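Local coordinates for protein phosphoribosylaminoimidazole-succinocarboxamide synthase (Pyrococcus horikoshii, PDB 3U55) that catalyses the ATP-dependent joining of L-aspartate to a carboxylated aminoimidazole ribonucleotide, forming SAICAR in de novo purine biosynthesis, at residues 54-66 and 152-164. Numbering follows the deposited sequence. Where two conformers were deposited one is given.
Sequences VIFFKLLEEHGIK and IALKVNEILKDYL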
loop_
_atom_site.group_PDB
_atom_site.type_symbol
_atom_site.label_atom_id
_atom_site.label_comp_id
_atom_site.label_asym_id
_atom_site.label_seq_id
_atom_site.Cartn_x
_atom_site.Cartn_y
_atom_site.Cartn_z
ATOM N N VAL A 54 0.298 -14.951 -26.378
ATOM C CA VAL A 54 0.243 -16.383 -26.679
ATOM C C VAL A 54 1.572 -17.058 -26.348
ATOM O O VAL A 54 1.597 -18.084 -25.661
ATOM C CB VAL A 54 -0.163 -16.637 -28.156
ATOM C CG1 VAL A 54 0.014 -18.098 -28.533
ATOM C CG2 VAL A 54 -1.599 -16.229 -28.376
ATOM N N ILE A 55 2.670 -16.469 -26.820
ATOM C CA ILE A 55 4.002 -16.999 -26.542
ATOM C C ILE A 55 4.240 -17.139 -25.029
ATOM O O ILE A 55 4.649 -18.202 -24.553
ATOM C CB ILE A 55 5.113 -16.139 -27.188
ATOM C CG1 ILE A 55 5.097 -16.306 -28.713
ATOM C CG2 ILE A 55 6.486 -16.518 -26.627
ATOM C CD1 ILE A 55 5.784 -15.188 -29.472
ATOM N N PHE A 56 3.980 -16.065 -24.282
ATOM C CA PHE A 56 4.193 -16.078 -22.836
ATOM C C PHE A 56 3.260 -17.041 -22.104
ATOM O O PHE A 56 3.712 -17.770 -21.226
ATOM C CB PHE A 56 4.109 -14.670 -22.241
ATOM C CG PHE A 56 5.234 -13.751 -22.672
ATOM C CD1 PHE A 56 6.569 -14.130 -22.521
ATOM C CD2 PHE A 56 4.955 -12.491 -23.196
ATOM C CE1 PHE A 56 7.610 -13.270 -22.905
ATOM C CE2 PHE A 56 5.977 -11.625 -23.574
ATOM C CZ PHE A 56 7.310 -12.015 -23.434
ATOM N N PHE A 57 1.973 -17.050 -22.458
ATOM C CA PHE A 57 1.017 -17.993 -21.845
ATOM C C PHE A 57 1.442 -19.443 -22.040
ATOM O O PHE A 57 1.379 -20.241 -21.101
ATOM C CB PHE A 57 -0.406 -17.822 -22.386
ATOM C CG PHE A 57 -1.119 -16.582 -21.896
ATOM C CD1 PHE A 57 -0.991 -16.146 -20.582
ATOM C CD2 PHE A 57 -1.959 -15.873 -22.758
ATOM C CE1 PHE A 57 -1.670 -15.002 -20.138
ATOM C CE2 PHE A 57 -2.642 -14.734 -22.326
ATOM C CZ PHE A 57 -2.496 -14.296 -21.017
ATOM N N LYS A 58 1.860 -19.784 -23.258
ATOM C CA LYS A 58 2.300 -21.147 -23.558
ATOM C C LYS A 58 3.524 -21.531 -22.733
ATOM O O LYS A 58 3.580 -22.632 -22.180
ATOM C CB LYS A 58 2.574 -21.318 -25.056
ATOM C CG LYS A 58 1.313 -21.465 -25.895
ATOM C CD LYS A 58 1.640 -21.444 -27.382
ATOM C CE LYS A 58 0.420 -21.805 -28.219
ATOM N NZ LYS A 58 0.679 -21.620 -29.676
ATOM N N LEU A 59 4.483 -20.610 -22.622
ATOM C CA LEU A 59 5.677 -20.828 -21.797
ATOM C C LEU A 59 5.326 -21.079 -20.322
ATOM O O LEU A 59 5.838 -22.017 -19.698
ATOM C CB LEU A 59 6.653 -19.650 -21.936
ATOM C CG LEU A 59 7.865 -19.575 -20.998
ATOM C CD1 LEU A 59 8.933 -20.601 -21.369
ATOM C CD2 LEU A 59 8.448 -18.164 -21.025
ATOM N N LEU A 60 4.447 -20.246 -19.771
ATOM C CA LEU A 60 4.030 -20.386 -18.371
ATOM C C LEU A 60 3.272 -21.689 -18.119
ATOM O O LEU A 60 3.474 -22.347 -17.092
ATOM C CB LEU A 60 3.209 -19.170 -17.937
ATOM C CG LEU A 60 3.977 -17.847 -17.967
ATOM C CD1 LEU A 60 3.035 -16.690 -17.701
ATOM C CD2 LEU A 60 5.116 -17.869 -16.940
ATOM N N GLU A 61 2.425 -22.075 -19.068
ATOM C CA GLU A 61 1.677 -23.332 -18.964
ATOM C C GLU A 61 2.617 -24.539 -18.908
ATOM O O GLU A 61 2.381 -25.480 -18.145
ATOM C CB GLU A 61 0.681 -23.475 -20.118
ATOM C CG GLU A 61 -0.563 -22.584 -20.015
ATOM C CD GLU A 61 -1.605 -23.095 -19.026
ATOM O OE1 GLU A 61 -2.600 -22.372 -18.791
ATOM O OE2 GLU A 61 -1.440 -24.210 -18.481
ATOM N N GLU A 62 3.686 -24.491 -19.701
ATOM C CA GLU A 62 4.710 -25.542 -19.720
ATOM C C GLU A 62 5.412 -25.652 -18.372
ATOM O O GLU A 62 5.876 -26.726 -17.989
ATOM C CB GLU A 62 5.741 -25.268 -20.816
ATOM C CG GLU A 62 5.233 -25.526 -22.233
ATOM C CD GLU A 62 6.278 -25.265 -23.315
ATOM O OE1 GLU A 62 6.118 -25.805 -24.431
ATOM O OE2 GLU A 62 7.250 -24.522 -23.063
ATOM N N HIS A 63 5.478 -24.528 -17.662
ATOM C CA HIS A 63 6.072 -24.467 -16.333
ATOM C C HIS A 63 5.042 -24.646 -15.208
ATOM O O HIS A 63 5.337 -24.372 -14.047
ATOM C CB HIS A 63 6.825 -23.146 -16.160
ATOM C CG HIS A 63 8.182 -23.136 -16.789
ATOM N ND1 HIS A 63 8.380 -22.915 -18.133
ATOM C CD2 HIS A 63 9.410 -23.327 -16.254
ATOM C CE1 HIS A 63 9.673 -22.967 -18.400
ATOM N NE2 HIS A 63 10.320 -23.217 -17.277
ATOM N N GLY A 64 3.841 -25.108 -15.550
ATOM C CA GLY A 64 2.824 -25.433 -14.545
ATOM C C GLY A 64 1.993 -24.280 -13.997
ATOM O O GLY A 64 1.326 -24.429 -12.968
ATOM N N ILE A 65 2.022 -23.137 -14.681
ATOM C CA ILE A 65 1.170 -21.997 -14.319
ATOM C C ILE A 65 -0.173 -22.120 -15.022
ATOM O O ILE A 65 -0.220 -22.250 -16.246
ATOM C CB ILE A 65 1.820 -20.626 -14.705
ATOM C CG1 ILE A 65 3.211 -20.468 -14.076
ATOM C CG2 ILE A 65 0.900 -19.450 -14.325
ATOM C CD1 ILE A 65 3.216 -20.470 -12.556
ATOM N N LYS A 66 -1.262 -22.086 -14.253
ATOM C CA LYS A 66 -2.604 -22.070 -14.832
ATOM C C LYS A 66 -2.924 -20.699 -15.404
ATOM O O LYS A 66 -2.890 -19.705 -14.681
ATOM C CB LYS A 66 -3.662 -22.441 -13.788
ATOM C CG LYS A 66 -3.736 -23.911 -13.458
ATOM C CD LYS A 66 -5.018 -24.230 -12.686
ATOM C CE LYS A 66 -4.898 -25.558 -11.968
ATOM N NZ LYS A 66 -4.011 -25.430 -10.780
ATOM N N ILE A 152 2.155 -17.357 -7.169
ATOM C CA ILE A 152 2.057 -17.503 -8.618
ATOM C C ILE A 152 2.829 -16.373 -9.320
ATOM O O ILE A 152 3.660 -16.632 -10.188
ATOM C CB ILE A 152 0.582 -17.524 -9.114
ATOM C CG1 ILE A 152 -0.164 -18.758 -8.582
ATOM C CG2 ILE A 152 0.533 -17.521 -10.639
ATOM C CD1 ILE A 152 -1.710 -18.642 -8.686
ATOM N N ALA A 153 2.565 -15.129 -8.917
ATOM C CA ALA A 153 3.216 -13.967 -9.524
ATOM C C ALA A 153 4.739 -14.040 -9.431
ATOM O O ALA A 153 5.439 -13.719 -10.397
ATOM C CB ALA A 153 2.705 -12.673 -8.884
ATOM N N LEU A 154 5.248 -14.457 -8.273
ATOM C CA LEU A 154 6.694 -14.591 -8.085
ATOM C C LEU A 154 7.302 -15.718 -8.919
ATOM O O LEU A 154 8.424 -15.584 -9.407
ATOM C CB LEU A 154 7.044 -14.754 -6.599
ATOM C CG LEU A 154 6.919 -13.479 -5.761
ATOM C CD1 LEU A 154 7.082 -13.794 -4.280
ATOM C CD2 LEU A 154 7.924 -12.410 -6.201
ATOM N N LYS A 155 6.574 -16.827 -9.075
ATOM C CA LYS A 155 7.028 -17.907 -9.960
ATOM C C LYS A 155 7.039 -17.452 -11.426
ATOM O O LYS A 155 8.031 -17.652 -12.138
ATOM C CB LYS A 155 6.181 -19.175 -9.774
ATOM C CG LYS A 155 6.564 -20.302 -10.726
ATOM C CD LYS A 155 5.864 -21.611 -10.409
ATOM C CE LYS A 155 6.145 -22.616 -11.529
ATOM N NZ LYS A 155 5.470 -23.926 -11.290
ATOM N N VAL A 156 5.940 -16.833 -11.863
ATOM C CA VAL A 156 5.850 -16.216 -13.194
ATOM C C VAL A 156 7.041 -15.296 -13.433
ATOM O O VAL A 156 7.680 -15.349 -14.493
ATOM C CB VAL A 156 4.527 -15.425 -13.368
ATOM C CG1 VAL A 156 4.554 -14.562 -14.642
ATOM C CG2 VAL A 156 3.323 -16.392 -13.379
ATOM N N ASN A 157 7.339 -14.459 -12.442
ATOM C CA ASN A 157 8.493 -13.570 -12.528
ATOM C C ASN A 157 9.774 -14.336 -12.844
ATOM O O ASN A 157 10.472 -13.977 -13.781
ATOM C CB ASN A 157 8.646 -12.749 -11.255
ATOM C CG ASN A 157 9.766 -11.713 -11.350
ATOM O OD1 ASN A 157 9.936 -11.039 -12.370
ATOM N ND2 ASN A 157 10.534 -11.586 -10.273
ATOM N N GLU A 158 10.060 -15.393 -12.083
ATOM C CA GLU A 158 11.282 -16.183 -12.298
ATOM C C GLU A 158 11.363 -16.744 -13.720
ATOM O O GLU A 158 12.397 -16.615 -14.382
ATOM C CB GLU A 158 11.409 -17.309 -11.260
ATOM C CG GLU A 158 11.691 -16.827 -9.836
ATOM C CD GLU A 158 12.937 -15.955 -9.730
ATOM O OE1 GLU A 158 12.808 -14.765 -9.353
ATOM O OE2 GLU A 158 14.042 -16.451 -10.038
ATOM N N ILE A 159 10.272 -17.354 -14.178
ATOM C CA ILE A 159 10.189 -17.945 -15.519
ATOM C C ILE A 159 10.408 -16.914 -16.622
ATOM O O ILE A 159 11.222 -17.135 -17.528
ATOM C CB ILE A 159 8.826 -18.649 -15.760
ATOM C CG1 ILE A 159 8.616 -19.775 -14.741
ATOM C CG2 ILE A 159 8.733 -19.178 -17.200
ATOM C CD1 ILE A 159 7.149 -20.023 -14.382
ATOM N N LEU A 160 9.685 -15.796 -16.546
ATOM C CA LEU A 160 9.782 -14.753 -17.570
ATOM C C LEU A 160 11.148 -14.076 -17.576
ATOM O O LEU A 160 11.738 -13.901 -18.638
ATOM C CB LEU A 160 8.673 -13.707 -17.413
ATOM C CG LEU A 160 7.221 -14.172 -17.570
ATOM C CD1 LEU A 160 6.295 -12.976 -17.371
ATOM C CD2 LEU A 160 6.971 -14.826 -18.930
ATOM N N LYS A 161 11.645 -13.724 -16.391
ATOM C CA LYS A 161 12.933 -13.039 -16.288
ATOM C C LYS A 161 14.071 -13.916 -16.815
ATOM O O LYS A 161 14.922 -13.423 -17.552
ATOM C CB LYS A 161 13.200 -12.511 -14.864
ATOM C CG LYS A 161 13.727 -13.524 -13.849
ATOM C CD LYS A 161 13.390 -13.101 -12.418
ATOM C CE LYS A 161 14.033 -11.785 -12.039
ATOM N NZ LYS A 161 15.425 -11.967 -11.548
ATOM N N ASP A 162 14.061 -15.210 -16.476
ATOM C CA ASP A 162 15.077 -16.160 -16.967
ATOM C C ASP A 162 15.020 -16.305 -18.488
ATOM O O ASP A 162 16.042 -16.228 -19.170
ATOM C CB ASP A 162 14.905 -17.539 -16.322
ATOM C CG ASP A 162 15.305 -17.567 -14.852
ATOM O OD1 ASP A 162 15.971 -16.621 -14.370
ATOM O OD2 ASP A 162 14.947 -18.551 -14.169
ATOM N N TYR A 163 13.812 -16.513 -19.001
ATOM C CA TYR A 163 13.558 -16.679 -20.432
ATOM C C TYR A 163 13.985 -15.454 -21.235
ATOM O O TYR A 163 14.599 -15.577 -22.302
ATOM C CB TYR A 163 12.066 -16.973 -20.647
ATOM C CG TYR A 163 11.612 -17.057 -22.086
ATOM C CD1 TYR A 163 11.718 -18.252 -22.803
ATOM C CD2 TYR A 163 11.056 -15.949 -22.726
ATOM C CE1 TYR A 163 11.287 -18.337 -24.124
ATOM C CE2 TYR A 163 10.628 -16.023 -24.048
ATOM C CZ TYR A 163 10.747 -17.219 -24.737
ATOM O OH TYR A 163 10.324 -17.291 -26.038
ATOM N N LEU A 164 13.661 -14.271 -20.719
ATOM C CA LEU A 164 13.946 -13.023 -21.420
ATOM C C LEU A 164 15.428 -12.649 -21.355
ATOM O O LEU A 164 15.971 -12.128 -22.327
ATOM C CB LEU A 164 13.058 -11.883 -20.900
ATOM C CG LEU A 164 11.552 -12.001 -21.189
ATOM C CD1 LEU A 164 10.741 -11.056 -20.305
ATOM C CD2 LEU A 164 11.233 -11.755 -22.668
HETATM O O HOH W 1 2.909 -24.065 -10.517
#
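Tyr163 (chi1 175°) and Leu59 (chi1 171°) both swing CG to the side opposite their backbone N, and the tyrosine ring reaches across to helix 45-62 and takes Leu59 CD2 over one face, 3.8 Å from the ring centroid, a CH-pi contact. One turn later on the first helix and one turn earlier on the second, Ile159 CG2 lies over a face of the His63 imidazole, while Ile159 CD1 packs 3.6 Å from His63 CB. The imidazole is steadied by its own helix: ND1 donates to Leu59 O, which lies near the ring plane. Lys155, extended throughout, sends NZ to His63 O (2.8 Å), almost in line with the carbonyl bond, and a water links the same NZ to Gly64 O. Ile65 CD1 rests on the lysine's methylenes, 3.6 Å from Lys155 CD, and Ile65 CG2 meets Val156 CG2; an alanine here would probably open a gap beside Val156 and leave the lysine chain freer to swing. Deeper in, Leu160 CD2 touches Phe56 CD1 at 3.7 Å, and Ile231 of helix 220-232 packs against Phe56 and Tyr163. The axes of 54-62 and 152-164 run at 115° to each other; the whole is an apolar helix-helix interface with a lysine-to-carbonyl hydrogen bond at its edge, where 45-62 ends in a Schellman motif with Gly64 as C-prime.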